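Local coordinates for protein chitosanase (Bacillus subtilis subsp. subtilis str. 168, PDB 7C6C) that hydrolyses internal beta-(1->4) linkages between D-glucosamine residues of partly acetylated chitosan, as a secreted glycoside hydrolase of family 46, at residues A[15-20]-A[234-239]; A[137-142]-A[212-217]; A[144-149]-A[205-210]; A[28-33]-A[37-42]. All blocks are in the same frame, centred on the assembly; numbering follows the deposited sequence. Where two conformers were deposited one is given.

Contact 1 (A[15-20]-A[234-239]); sequences TSIFEN and NEYGNF. With LMR ((2S)-2-hydroxybutanedioic acid), chain B.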
loop_
_atom_site.group_PDB
_atom_site.type_symbol
_atom_site.label_atom_id
_atom_site.label_comp_id
_atom_site.label_asym_id
_atom_site.label_seq_id
_atom_site.Cartn_x
_atom_site.Cartn_y
_atom_site.Cartn_z
ATOM N N THR A 15 4.572 5.225 4.068
ATOM C CA THR A 15 4.286 4.501 2.832
ATOM C C THR A 15 4.842 5.239 1.624
ATOM O O THR A 15 5.398 4.617 0.713
ATOM C CB THR A 15 2.782 4.270 2.693
ATOM O OG1 THR A 15 2.354 3.380 3.732
ATOM C CG2 THR A 15 2.432 3.679 1.342
ATOM N N SER A 16 4.734 6.569 1.617
ATOM C CA SER A 16 5.244 7.348 0.499
ATOM C C SER A 16 6.755 7.182 0.345
ATOM O O SER A 16 7.264 7.102 -0.779
ATOM C CB SER A 16 4.853 8.810 0.690
ATOM O OG SER A 16 5.201 9.596 -0.434
ATOM N N ILE A 17 7.498 7.131 1.457
ATOM C CA ILE A 17 8.926 6.836 1.367
ATOM C C ILE A 17 9.132 5.471 0.725
ATOM O O ILE A 17 9.954 5.301 -0.187
ATOM C CB ILE A 17 9.582 6.887 2.757
ATOM C CG1 ILE A 17 9.594 8.319 3.295
ATOM C CG2 ILE A 17 10.993 6.288 2.696
ATOM C CD1 ILE A 17 9.918 8.391 4.779
ATOM N N PHE A 18 8.383 4.472 1.202
ATOM C CA PHE A 18 8.577 3.110 0.724
ATOM C C PHE A 18 8.240 2.980 -0.754
ATOM O O PHE A 18 8.883 2.208 -1.467
ATOM C CB PHE A 18 7.734 2.130 1.543
ATOM C CG PHE A 18 7.934 2.233 3.032
ATOM C CD1 PHE A 18 9.158 2.618 3.585
ATOM C CD2 PHE A 18 6.885 1.934 3.887
ATOM C CE1 PHE A 18 9.320 2.698 4.970
ATOM C CE2 PHE A 18 7.040 2.013 5.266
ATOM C CZ PHE A 18 8.257 2.396 5.806
ATOM N N GLU A 19 7.252 3.728 -1.235
ATOM C CA GLU A 19 6.820 3.625 -2.624
ATOM C C GLU A 19 7.646 4.497 -3.562
ATOM O O GLU A 19 7.964 4.078 -4.681
ATOM C CB GLU A 19 5.340 4.008 -2.749
ATOM C CG GLU A 19 4.406 3.201 -1.861
ATOM C CD GLU A 19 4.117 1.820 -2.410
ATOM O OE1 GLU A 19 3.728 1.721 -3.592
ATOM O OE2 GLU A 19 4.289 0.836 -1.661
ATOM N N ASN A 20 7.988 5.711 -3.133
ATOM C CA ASN A 20 8.539 6.705 -4.039
ATOM C C ASN A 20 9.754 7.449 -3.514
ATOM O O ASN A 20 10.238 8.348 -4.205
ATOM C CB ASN A 20 7.464 7.734 -4.426
ATOM C CG ASN A 20 6.276 7.104 -5.117
ATOM O OD1 ASN A 20 5.195 7.006 -4.541
ATOM N ND2 ASN A 20 6.472 6.669 -6.358
ATOM N N ASN A 234 19.431 2.716 4.891
ATOM C CA ASN A 234 20.416 2.564 3.826
ATOM C C ASN A 234 19.739 2.516 2.463
ATOM O O ASN A 234 20.246 3.082 1.488
ATOM C CB ASN A 234 21.257 1.306 4.049
ATOM C CG ASN A 234 22.162 1.413 5.261
ATOM O OD1 ASN A 234 22.496 2.510 5.709
ATOM N ND2 ASN A 234 22.573 0.266 5.795
ATOM N N GLU A 235 18.574 1.869 2.384
ATOM C CA GLU A 235 17.882 1.721 1.107
ATOM C C GLU A 235 17.226 3.027 0.671
ATOM O O GLU A 235 17.391 3.458 -0.476
ATOM C CB GLU A 235 16.834 0.615 1.218
ATOM C CG GLU A 235 15.943 0.470 -0.010
ATOM C CD GLU A 235 16.713 0.026 -1.240
ATOM O OE1 GLU A 235 17.731 -0.676 -1.081
ATOM O OE2 GLU A 235 16.303 0.380 -2.366
ATOM N N TYR A 236 16.466 3.666 1.565
ATOM C CA TYR A 236 15.638 4.803 1.170
ATOM C C TYR A 236 16.310 6.148 1.381
ATOM O O TYR A 236 15.952 7.114 0.700
ATOM C CB TYR A 236 14.308 4.810 1.935
ATOM C CG TYR A 236 13.494 3.547 1.776
ATOM C CD1 TYR A 236 13.012 3.153 0.530
ATOM C CD2 TYR A 236 13.218 2.742 2.868
ATOM C CE1 TYR A 236 12.268 1.987 0.385
ATOM C CE2 TYR A 236 12.481 1.585 2.737
ATOM C CZ TYR A 236 12.011 1.210 1.495
ATOM O OH TYR A 236 11.287 0.050 1.401
ATOM N N GLY A 237 17.246 6.245 2.315
ATOM C CA GLY A 237 17.800 7.518 2.718
ATOM C C GLY A 237 17.242 7.987 4.047
ATOM O O GLY A 237 16.664 7.224 4.828
ATOM N N ASN A 238 17.416 9.280 4.297
ATOM C CA ASN A 238 17.061 9.897 5.566
ATOM C C ASN A 238 15.923 10.879 5.368
ATOM O O ASN A 238 15.960 11.698 4.443
ATOM C CB ASN A 238 18.256 10.650 6.131
ATOM C CG ASN A 238 19.472 9.792 6.193
ATOM O OD1 ASN A 238 19.419 8.689 6.736
ATOM N ND2 ASN A 238 20.570 10.261 5.606
ATOM N N PHE A 239 14.937 10.819 6.257
ATOM C CA PHE A 239 13.755 11.658 6.164
ATOM C C PHE A 239 13.309 12.052 7.557
ATOM O O PHE A 239 13.560 11.341 8.534
ATOM C CB PHE A 239 12.578 10.922 5.499
ATOM C CG PHE A 239 12.901 10.371 4.146
ATOM C CD1 PHE A 239 13.501 9.127 4.017
ATOM C CD2 PHE A 239 12.620 11.102 3.004
ATOM C CE1 PHE A 239 13.824 8.615 2.773
ATOM C CE2 PHE A 239 12.934 10.592 1.747
ATOM C CZ PHE A 239 13.536 9.348 1.637
HETATM C C1 LMR B . 19.591 -0.028 7.664
HETATM O O1A LMR B . 19.464 1.132 7.222
HETATM O O1B LMR B . 19.957 -0.269 8.834
HETATM C C2 LMR B . 19.305 -1.191 6.759
HETATM O O2 LMR B . 19.753 -2.390 7.403
HETATM C C3 LMR B . 17.809 -1.302 6.471
HETATM C C4 LMR B . 17.347 -0.213 5.525
HETATM O O4A LMR B . 17.916 -0.105 4.415
HETATM O O4B LMR B . 16.407 0.537 5.880
HETATM O O HOH W 1 9.883 -0.300 -0.840
#
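The C-terminal beta hairpin of this family 46 fold, strands 229-233 and 237-241, leans on the helix that carries Glu19, the predicted proton donor, through Ile17 and Phe18 on the helix and Tyr236 and Phe239 on the hairpin. Ile17 branches at CB, and both branches are used. Its CG1 lies over the centre of one face of the Phe239 ring, 4.0 Å from the centroid, a CH-pi contact. With chi1 at -68° CG2 stands anti to the backbone N, which brings it 3.7 Å from Tyr236 CB, so a beta-branched residue suits this wedge between two aromatics. Phe18 and Tyr236 meet obliquely, ring planes 43° apart, with Phe18 CD1 3.6 Å from Tyr236 CE2. Glu19 itself points away from the hairpin. At the turn, the malate ligand (LMR) accepts two backbone bonds, Asn234 N to O1A at 2.8 Å and Glu235 N to O4A; Ser233 OG binds it as well. Tyrosine suits its place because its ring packs while its hydroxyl stays polar: in the plane of the ring, Tyr236 OH meets a water at 2.7 Å, and that water donates to Phe18 O.

Contact 2 (A[137-142]-A[212-217]); sequences RAVMYD and DVLRSI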
loop_
_atom_site.group_PDB
_atom_site.type_symbol
_atom_site.label_atom_id
_atom_site.label_comp_id
_atom_site.label_asym_id
_atom_site.label_seq_id
_atom_site.Cartn_x
_atom_site.Cartn_y
_atom_site.Cartn_z
ATOM N N ARG A 137 -1.479 -0.380 13.554
ATOM C CA ARG A 137 -2.437 -0.008 12.515
ATOM C C ARG A 137 -1.736 0.566 11.289
ATOM O O ARG A 137 -2.130 0.284 10.153
ATOM C CB ARG A 137 -3.467 0.974 13.074
ATOM C CG ARG A 137 -4.425 0.333 14.065
ATOM C CD ARG A 137 -5.373 1.346 14.671
ATOM N NE ARG A 137 -6.180 0.735 15.724
ATOM C CZ ARG A 137 -6.742 1.400 16.730
ATOM N NH1 ARG A 137 -6.596 2.714 16.831
ATOM N NH2 ARG A 137 -7.449 0.747 17.641
ATOM N N ALA A 138 -0.686 1.367 11.499
ATOM C CA ALA A 138 0.078 1.899 10.375
ATOM C C ALA A 138 0.774 0.787 9.601
ATOM O O ALA A 138 0.851 0.831 8.365
ATOM C CB ALA A 138 1.093 2.921 10.876
ATOM N N VAL A 139 1.299 -0.213 10.310
ATOM C CA VAL A 139 1.895 -1.356 9.628
ATOM C C VAL A 139 0.847 -2.086 8.796
ATOM O O VAL A 139 1.114 -2.481 7.654
ATOM C CB VAL A 139 2.599 -2.293 10.626
ATOM C CG1 VAL A 139 3.084 -3.559 9.927
ATOM C CG2 VAL A 139 3.760 -1.578 11.320
ATOM N N MET A 140 -0.358 -2.286 9.352
ATOM C CA MET A 140 -1.410 -2.947 8.579
ATOM C C MET A 140 -1.758 -2.154 7.327
ATOM O O MET A 140 -1.942 -2.732 6.248
ATOM C CB MET A 140 -2.672 -3.145 9.428
ATOM C CG MET A 140 -2.503 -4.004 10.674
ATOM S SD MET A 140 -1.828 -5.656 10.405
ATOM C CE MET A 140 -0.187 -5.439 11.101
ATOM N N TYR A 141 -1.855 -0.830 7.460
ATOM C CA TYR A 141 -2.189 0.039 6.335
ATOM C C TYR A 141 -1.142 -0.082 5.229
ATOM O O TYR A 141 -1.478 -0.276 4.053
ATOM C CB TYR A 141 -2.275 1.467 6.881
ATOM C CG TYR A 141 -2.810 2.574 5.997
ATOM C CD1 TYR A 141 -3.415 2.329 4.769
ATOM C CD2 TYR A 141 -2.711 3.895 6.423
ATOM C CE1 TYR A 141 -3.900 3.374 3.992
ATOM C CE2 TYR A 141 -3.187 4.934 5.664
ATOM C CZ TYR A 141 -3.779 4.671 4.448
ATOM O OH TYR A 141 -4.269 5.707 3.686
ATOM N N ASP A 142 0.140 0.008 5.591
ATOM C CA ASP A 142 1.193 -0.144 4.592
ATOM C C ASP A 142 1.153 -1.532 3.964
ATOM O O ASP A 142 1.373 -1.686 2.755
ATOM C CB ASP A 142 2.561 0.095 5.222
ATOM C CG ASP A 142 3.664 0.058 4.195
ATOM O OD1 ASP A 142 3.706 0.980 3.359
ATOM O OD2 ASP A 142 4.463 -0.903 4.203
ATOM N N ASP A 212 12.208 -3.019 8.115
ATOM C CA ASP A 212 13.153 -2.543 9.118
ATOM C C ASP A 212 12.868 -1.107 9.539
ATOM O O ASP A 212 13.069 -0.762 10.707
ATOM C CB ASP A 212 14.592 -2.692 8.628
ATOM C CG ASP A 212 15.598 -2.585 9.758
ATOM O OD1 ASP A 212 15.521 -3.399 10.707
ATOM O OD2 ASP A 212 16.458 -1.686 9.706
ATOM N N VAL A 213 12.401 -0.254 8.623
ATOM C CA VAL A 213 12.034 1.104 9.018
ATOM C C VAL A 213 10.917 1.062 10.053
ATOM O O VAL A 213 10.955 1.765 11.072
ATOM C CB VAL A 213 11.650 1.947 7.787
ATOM C CG1 VAL A 213 11.076 3.288 8.223
ATOM C CG2 VAL A 213 12.854 2.153 6.887
ATOM N N LEU A 214 9.901 0.230 9.803
ATOM C CA LEU A 214 8.783 0.117 10.730
ATOM C C LEU A 214 9.230 -0.496 12.050
ATOM O O LEU A 214 8.831 -0.033 13.126
ATOM C CB LEU A 214 7.660 -0.696 10.080
ATOM C CG LEU A 214 7.027 -0.026 8.851
ATOM C CD1 LEU A 214 6.213 -1.041 8.032
ATOM C CD2 LEU A 214 6.162 1.178 9.254
ATOM N N ARG A 215 10.084 -1.519 11.991
ATOM C CA ARG A 215 10.597 -2.110 13.217
ATOM C C ARG A 215 11.395 -1.103 14.031
ATOM O O ARG A 215 11.359 -1.140 15.265
ATOM C CB ARG A 215 11.439 -3.347 12.902
ATOM C CG ARG A 215 11.494 -4.309 14.080
ATOM C CD ARG A 215 12.465 -5.451 13.882
ATOM N NE ARG A 215 12.184 -6.268 12.702
ATOM C CZ ARG A 215 11.357 -7.314 12.672
ATOM N NH1 ARG A 215 10.678 -7.681 13.756
ATOM N NH2 ARG A 215 11.208 -8.000 11.547
ATOM N N SER A 216 12.121 -0.197 13.366
ATOM C CA SER A 216 12.897 0.799 14.100
ATOM C C SER A 216 12.001 1.726 14.907
ATOM O O SER A 216 12.398 2.184 15.984
ATOM C CB SER A 216 13.776 1.599 13.140
ATOM O OG SER A 216 14.824 0.790 12.624
ATOM N N ILE A 217 10.798 2.020 14.405
ATOM C CA ILE A 217 9.842 2.807 15.179
ATOM C C ILE A 217 9.433 2.046 16.435
ATOM O O ILE A 217 9.374 2.610 17.538
ATOM C CB ILE A 217 8.624 3.179 14.311
ATOM C CG1 ILE A 217 9.053 3.936 13.046
ATOM C CG2 ILE A 217 7.621 3.976 15.129
ATOM C CD1 ILE A 217 7.922 4.198 12.081
#
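Val139 and Leu214 make the closer-packed part of this helix-to-helix contact, a small apolar patch in the buried interior between helices 134-147 and 209-219. Leu214 points at the other helix, and its CD1 comes 4.1 Å from Val139 CG2. CB and CD2 of Leu214 are each 4.2 Å from that same methyl, so one valine branch is met by three carbons of the leucine. The valine torsion, chi1 174°, sets CG1 anti to the backbone N and turns CG2 to the leucine. Aliphatic side chains suit this buried place, where the backbones come within 7.1 Å at the CA atoms of Val139 and Leu214.

Toward Asp142 the fit is looser and more polar. Its OD2 lies 4.2 Å from Leu214 CD1, a mere touch; the carboxylate is engaged elsewhere, OD1 with Thr15 and Arg210, OD2 in a salt bridge with Arg188. A short acid thus suits a buried spot where these donors converge on it. On the far side of helix 209-219, Arg215 points away and, partly exposed, pairs with Asp186, and Asp212 touches the bound malate. Helix 5-20 lies against both partners, Ala11 on Ala138 and Leu14 on Ile217, while Phe184 of helix 177-193 packs on Val139.

Contact 3 (A[144-149]-A[205-210]); sequences VIQHGD and RESVAR. With LMR ((2S)-2-hydroxybutanedioic acid), chain B.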
loop_
_atom_site.group_PDB
_atom_site.type_symbol
_atom_site.label_atom_id
_atom_site.label_comp_id
_atom_site.label_asym_id
_atom_site.label_seq_id
_atom_site.Cartn_x
_atom_site.Cartn_y
_atom_site.Cartn_z
ATOM N N VAL A 144 -1.418 -3.645 3.465
ATOM C CA VAL A 144 -2.472 -3.889 2.484
ATOM C C VAL A 144 -2.185 -3.152 1.182
ATOM O O VAL A 144 -2.520 -3.641 0.098
ATOM C CB VAL A 144 -3.875 -3.605 3.062
ATOM C CG1 VAL A 144 -4.139 -2.115 3.183
ATOM C CG2 VAL A 144 -4.953 -4.260 2.203
ATOM N N ILE A 145 -1.536 -1.990 1.258
ATOM C CA ILE A 145 -1.208 -1.252 0.044
ATOM C C ILE A 145 -0.249 -2.048 -0.827
ATOM O O ILE A 145 -0.407 -2.102 -2.052
ATOM C CB ILE A 145 -0.677 0.152 0.389
ATOM C CG1 ILE A 145 -1.830 1.049 0.849
ATOM C CG2 ILE A 145 0.046 0.760 -0.806
ATOM C CD1 ILE A 145 -1.391 2.332 1.469
ATOM N N GLN A 146 0.750 -2.691 -0.217
ATOM C CA GLN A 146 1.707 -3.447 -1.017
ATOM C C GLN A 146 1.181 -4.832 -1.387
ATOM O O GLN A 146 1.341 -5.275 -2.530
ATOM C CB GLN A 146 3.049 -3.561 -0.295
ATOM C CG GLN A 146 4.056 -4.381 -1.086
ATOM C CD GLN A 146 5.455 -4.372 -0.490
ATOM O OE1 GLN A 146 5.630 -4.343 0.730
ATOM N NE2 GLN A 146 6.461 -4.436 -1.353
ATOM N N HIS A 147 0.554 -5.529 -0.442
ATOM C CA HIS A 147 0.221 -6.937 -0.621
ATOM C C HIS A 147 -1.182 -7.170 -1.161
ATOM O O HIS A 147 -1.469 -8.271 -1.645
ATOM C CB HIS A 147 0.379 -7.676 0.711
ATOM C CG HIS A 147 1.785 -7.703 1.218
ATOM N ND1 HIS A 147 2.586 -8.825 1.141
ATOM C CD2 HIS A 147 2.533 -6.744 1.812
ATOM C CE1 HIS A 147 3.767 -8.550 1.671
ATOM N NE2 HIS A 147 3.762 -7.293 2.083
ATOM N N GLY A 148 -2.057 -6.173 -1.088
ATOM C CA GLY A 148 -3.441 -6.340 -1.475
ATOM C C GLY A 148 -4.259 -7.048 -0.410
ATOM O O GLY A 148 -3.736 -7.664 0.517
ATOM N N ASP A 149 -5.582 -6.973 -0.567
ATOM C CA ASP A 149 -6.530 -7.620 0.338
ATOM C C ASP A 149 -7.219 -8.815 -0.319
ATOM O O ASP A 149 -8.400 -9.073 -0.085
ATOM C CB ASP A 149 -7.559 -6.617 0.859
ATOM C CG ASP A 149 -8.311 -7.115 2.089
ATOM O OD1 ASP A 149 -7.792 -7.988 2.814
ATOM O OD2 ASP A 149 -9.436 -6.625 2.329
ATOM N N ARG A 205 11.666 -8.135 -3.144
ATOM C CA ARG A 205 12.938 -8.341 -2.463
ATOM C C ARG A 205 13.635 -6.996 -2.247
ATOM O O ARG A 205 14.296 -6.793 -1.239
ATOM C CB ARG A 205 13.826 -9.325 -3.240
ATOM C CG ARG A 205 13.494 -10.779 -2.935
ATOM C CD ARG A 205 14.170 -11.783 -3.868
ATOM N NE ARG A 205 13.607 -13.118 -3.661
ATOM C CZ ARG A 205 13.564 -14.086 -4.575
ATOM N NH1 ARG A 205 13.020 -15.254 -4.269
ATOM N NH2 ARG A 205 14.073 -13.904 -5.784
ATOM N N GLU A 206 13.463 -6.075 -3.189
ATOM C CA GLU A 206 14.051 -4.748 -3.081
ATOM C C GLU A 206 13.290 -3.837 -2.129
ATOM O O GLU A 206 13.740 -2.713 -1.892
ATOM C CB GLU A 206 14.140 -4.095 -4.465
ATOM C CG GLU A 206 15.479 -4.298 -5.151
ATOM C CD GLU A 206 16.629 -3.690 -4.368
ATOM O OE1 GLU A 206 17.383 -4.453 -3.728
ATOM O OE2 GLU A 206 16.777 -2.447 -4.387
ATOM N N SER A 207 12.162 -4.292 -1.582
ATOM C CA SER A 207 11.310 -3.482 -0.724
ATOM C C SER A 207 11.409 -3.862 0.747
ATOM O O SER A 207 10.746 -3.228 1.574
ATOM C CB SER A 207 9.849 -3.603 -1.167
ATOM O OG SER A 207 9.286 -4.818 -0.710
ATOM N N VAL A 208 12.213 -4.871 1.098
ATOM C CA VAL A 208 12.220 -5.381 2.466
ATOM C C VAL A 208 12.647 -4.330 3.475
ATOM O O VAL A 208 12.320 -4.452 4.658
ATOM C CB VAL A 208 13.076 -6.662 2.604
ATOM C CG1 VAL A 208 12.488 -7.782 1.774
ATOM C CG2 VAL A 208 14.529 -6.388 2.215
ATOM N N ALA A 209 13.372 -3.295 3.042
ATOM C CA ALA A 209 13.816 -2.270 3.981
ATOM C C ALA A 209 12.648 -1.615 4.708
ATOM O O ALA A 209 12.828 -1.121 5.824
ATOM C CB ALA A 209 14.668 -1.216 3.276
ATOM N N ARG A 210 11.454 -1.586 4.105
ATOM C CA ARG A 210 10.321 -0.969 4.793
ATOM C C ARG A 210 9.995 -1.695 6.088
ATOM O O ARG A 210 9.566 -1.064 7.062
ATOM C CB ARG A 210 9.104 -0.863 3.866
ATOM C CG ARG A 210 8.410 -2.174 3.530
ATOM C CD ARG A 210 7.759 -2.104 2.159
ATOM N NE ARG A 210 6.579 -1.241 2.134
ATOM C CZ ARG A 210 6.016 -0.814 1.007
ATOM N NH1 ARG A 210 6.565 -1.127 -0.160
ATOM N NH2 ARG A 210 4.918 -0.073 1.038
HETATM C C1 LMR B . 19.591 -0.028 7.664
HETATM O O1A LMR B . 19.464 1.132 7.222
HETATM O O1B LMR B . 19.957 -0.269 8.834
HETATM C C2 LMR B . 19.305 -1.191 6.759
HETATM O O2 LMR B . 19.753 -2.390 7.403
HETATM C C3 LMR B . 17.809 -1.302 6.471
HETATM C C4 LMR B . 17.347 -0.213 5.525
HETATM O O4A LMR B . 17.916 -0.105 4.415
HETATM O O4B LMR B . 16.407 0.537 5.880
#
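Helix 134-147 ends at His147, and Gly148 leaves helical geometry with a positive phi of 78°, which favours glycine; facing it, a type I beta turn from Arg205 to Val208 leads into helix 209-219. The two backbones stay well apart, 9.6 Å between the CA atoms of Gln146 and Ser207, and a long side chain spans the gap. Gln146 is extended, with CG anti to the backbone N (chi1 178°). Its NE2 donates to Ser207 OG at 2.9 Å, almost straight at 167°, with the hydroxyl lying in the amide plane. A serine suits the turn because its short hydroxyl also bonds to Trp204 O. The amide oxygen turns to Arg210: Gln146 OE1 sits 3.2 Å above one face of the guanidinium, toward its rim, and 3.4 Å from Arg210 CD, without a hydrogen bond. OE1 is hydrogen-bonded to Arg188 NH2 instead. Arg210, bent at chi3, salt-bridges Glu19, the predicted proton donor, in the conformer given, and Asp142; lying over that guanidinium, Gln146 is probably a second-shell neighbour of the acid. Ala209 CB is 3.6 Å from O4B of the bound malate. Leu192 of helix 177-193 packs on Gln146, and Tyr236 of the C-terminal hairpin on Arg210.

Contact 4 (A[28-33]-A[37-42]); sequences GYVERL and RGYTCG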
loop_
_atom_site.group_PDB
_atom_site.type_symbol
_atom_site.label_atom_id
_atom_site.label_comp_id
_atom_site.label_asym_id
_atom_site.label_seq_id
_atom_site.Cartn_x
_atom_site.Cartn_y
_atom_site.Cartn_z
ATOM N N GLY A 28 0.883 11.567 -9.134
ATOM C CA GLY A 28 1.114 11.492 -10.559
ATOM C C GLY A 28 2.003 10.369 -11.007
ATOM O O GLY A 28 2.222 10.215 -12.207
ATOM N N TYR A 29 2.503 9.567 -10.072
ATOM C CA TYR A 29 3.447 8.503 -10.380
ATOM C C TYR A 29 2.821 7.446 -11.285
ATOM O O TYR A 29 1.710 6.977 -11.040
ATOM C CB TYR A 29 3.833 7.855 -9.059
ATOM C CG TYR A 29 4.688 6.626 -9.166
ATOM C CD1 TYR A 29 6.021 6.722 -9.540
ATOM C CD2 TYR A 29 4.180 5.369 -8.843
ATOM C CE1 TYR A 29 6.825 5.600 -9.614
ATOM C CE2 TYR A 29 4.974 4.243 -8.913
ATOM C CZ TYR A 29 6.297 4.368 -9.295
ATOM O OH TYR A 29 7.098 3.256 -9.356
ATOM N N VAL A 30 3.552 7.044 -12.319
ATOM C CA VAL A 30 3.199 5.877 -13.127
ATOM C C VAL A 30 4.489 5.204 -13.557
ATOM O O VAL A 30 5.370 5.865 -14.117
ATOM C CB VAL A 30 2.381 6.210 -14.393
ATOM C CG1 VAL A 30 2.079 4.925 -15.166
ATOM C CG2 VAL A 30 1.099 6.931 -14.071
ATOM N N GLU A 31 4.596 3.897 -13.318
ATOM C CA GLU A 31 5.763 3.144 -13.742
ATOM C C GLU A 31 5.388 1.687 -13.975
ATOM O O GLU A 31 4.604 1.114 -13.221
ATOM C CB GLU A 31 6.845 3.212 -12.660
ATOM C CG GLU A 31 8.210 2.793 -13.141
ATOM C CD GLU A 31 9.304 3.039 -12.115
ATOM O OE1 GLU A 31 8.998 3.457 -10.979
ATOM O OE2 GLU A 31 10.484 2.819 -12.452
ATOM N N ARG A 32 5.968 1.093 -15.014
ATOM C CA ARG A 32 5.947 -0.349 -15.210
ATOM C C ARG A 32 7.066 -0.951 -14.373
ATOM O O ARG A 32 8.239 -0.635 -14.590
ATOM C CB ARG A 32 6.263 -0.639 -16.672
ATOM C CG ARG A 32 5.188 -1.261 -17.489
ATOM C CD ARG A 32 5.771 -1.850 -18.792
ATOM N NE ARG A 32 6.144 -3.257 -18.637
ATOM C CZ ARG A 32 5.281 -4.273 -18.637
ATOM N NH1 ARG A 32 3.987 -4.060 -18.842
ATOM N NH2 ARG A 32 5.710 -5.509 -18.428
ATOM N N LEU A 33 6.725 -1.822 -13.428
ATOM C CA LEU A 33 7.735 -2.421 -12.564
ATOM C C LEU A 33 8.139 -3.821 -12.991
ATOM O O LEU A 33 9.020 -4.414 -12.360
ATOM C CB LEU A 33 7.262 -2.429 -11.112
ATOM C CG LEU A 33 6.984 -1.030 -10.563
ATOM C CD1 LEU A 33 6.462 -1.103 -9.143
ATOM C CD2 LEU A 33 8.225 -0.134 -10.647
ATOM N N ARG A 37 2.110 -6.708 -12.849
ATOM C CA ARG A 37 0.936 -5.913 -12.508
ATOM C C ARG A 37 0.637 -4.811 -13.517
ATOM O O ARG A 37 -0.271 -4.006 -13.285
ATOM C CB ARG A 37 1.039 -5.370 -11.080
ATOM C CG ARG A 37 1.163 -6.484 -10.047
ATOM C CD ARG A 37 1.027 -5.945 -8.635
ATOM N NE ARG A 37 1.106 -7.007 -7.636
ATOM C CZ ARG A 37 2.235 -7.406 -7.058
ATOM N NH1 ARG A 37 3.386 -6.830 -7.376
ATOM N NH2 ARG A 37 2.207 -8.381 -6.161
ATOM N N GLY A 38 1.361 -4.767 -14.635
ATOM C CA GLY A 38 1.115 -3.734 -15.633
ATOM C C GLY A 38 1.738 -2.430 -15.192
ATOM O O GLY A 38 2.918 -2.382 -14.844
ATOM N N TYR A 39 0.959 -1.353 -15.221
ATOM C CA TYR A 39 1.417 -0.073 -14.695
ATOM C C TYR A 39 1.034 0.037 -13.227
ATOM O O TYR A 39 -0.089 -0.313 -12.839
ATOM C CB TYR A 39 0.745 1.085 -15.428
ATOM C CG TYR A 39 1.354 1.520 -16.741
ATOM C CD1 TYR A 39 2.710 1.778 -16.864
ATOM C CD2 TYR A 39 0.541 1.707 -17.856
ATOM C CE1 TYR A 39 3.244 2.209 -18.068
ATOM C CE2 TYR A 39 1.063 2.137 -19.049
ATOM C CZ TYR A 39 2.415 2.377 -19.158
ATOM O OH TYR A 39 2.917 2.819 -20.361
ATOM N N THR A 40 1.958 0.579 -12.428
ATOM C CA THR A 40 1.739 0.934 -11.030
ATOM C C THR A 40 1.608 2.451 -10.943
ATOM O O THR A 40 2.476 3.172 -11.446
ATOM C CB THR A 40 2.932 0.434 -10.208
ATOM O OG1 THR A 40 3.005 -0.989 -10.330
ATOM C CG2 THR A 40 2.799 0.775 -8.748
ATOM N N CYS A 41 0.530 2.932 -10.309
ATOM C CA CYS A 41 0.077 4.303 -10.510
ATOM C C CYS A 41 -0.330 4.989 -9.213
ATOM O O CYS A 41 -1.028 4.406 -8.378
ATOM C CB CYS A 41 -1.152 4.311 -11.427
ATOM S SG CYS A 41 -1.009 3.356 -12.948
ATOM N N GLY A 42 0.038 6.264 -9.091
ATOM C CA GLY A 42 -0.554 7.094 -8.058
ATOM C C GLY A 42 -0.182 6.725 -6.630
ATOM O O GLY A 42 0.775 5.993 -6.360
HETATM O O HOH W 2 4.082 -2.481 -12.333
#
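Thr40 pairs with Glu31 on the neighbouring strand, and its side chain can be followed outward atom by atom. CB lies 3.5 Å from Glu31 O and also approaches Leu33 CD1. From there, chi1 at -61° sends the two branches to different neighbours: CG2, anti to the backbone N, reaches between Tyr29 CE2 and Leu33 CD1, whereas OG1 lies 3.7 Å from Leu33 CD1 and donates to a water at 2.7 Å. That water accepts from Leu33 N and donates to Gly38 O; a threonine suits the place, with a methyl for packing and a hydroxyl for the water. The frame is an antiparallel beta hairpin, strands 30-32 and 39-41, whose short connection holds Asp35, probably the nucleophile. Glu31 and Thr40 form its hydrogen-bonded pair, with Glu31 N to Thr40 O at 2.9 Å and Thr40 N to Glu31 O at 2.8 Å, while Gly42 N donates to Tyr29 O. On the face bearing Val30, Tyr39 and Cys41, Val30 CG1 makes an off-centre CH-pi contact with the Tyr39 ring, 4.1 Å from its centroid, 30° off the normal, and Trp97 of helix 93-99 packs against Val30 and Cys41. Beside Thr40, Tyr29 OH donates to Glu31 OE1 at 2.5 Å.

How the contacts relate
Arg210 of contact 3 ties three contacts together: its NH2 is 2.9 Å from Glu19 OE2 of contact 1, in the conformer given, and 2.8 Å from Asp142 OD1 of contact 2, both salt bridges. Asp142 OD1 in turn lies 2.8 Å from Thr15 OG1, a probable hydrogen bond. This network stands behind the predicted proton donor. Contacts 2 and 3 share helices 134-147 and 209-219, their centres 11 Å apart, and contact 1 closes the chain around all the others. Contact 4 lies about 23 Å from contact 2, centre to centre, yet reaches contact 1 through Asn20 ND2 and Tyr29 CD1, 3.2 Å apart. The malate touches contacts 1, 2 and 3.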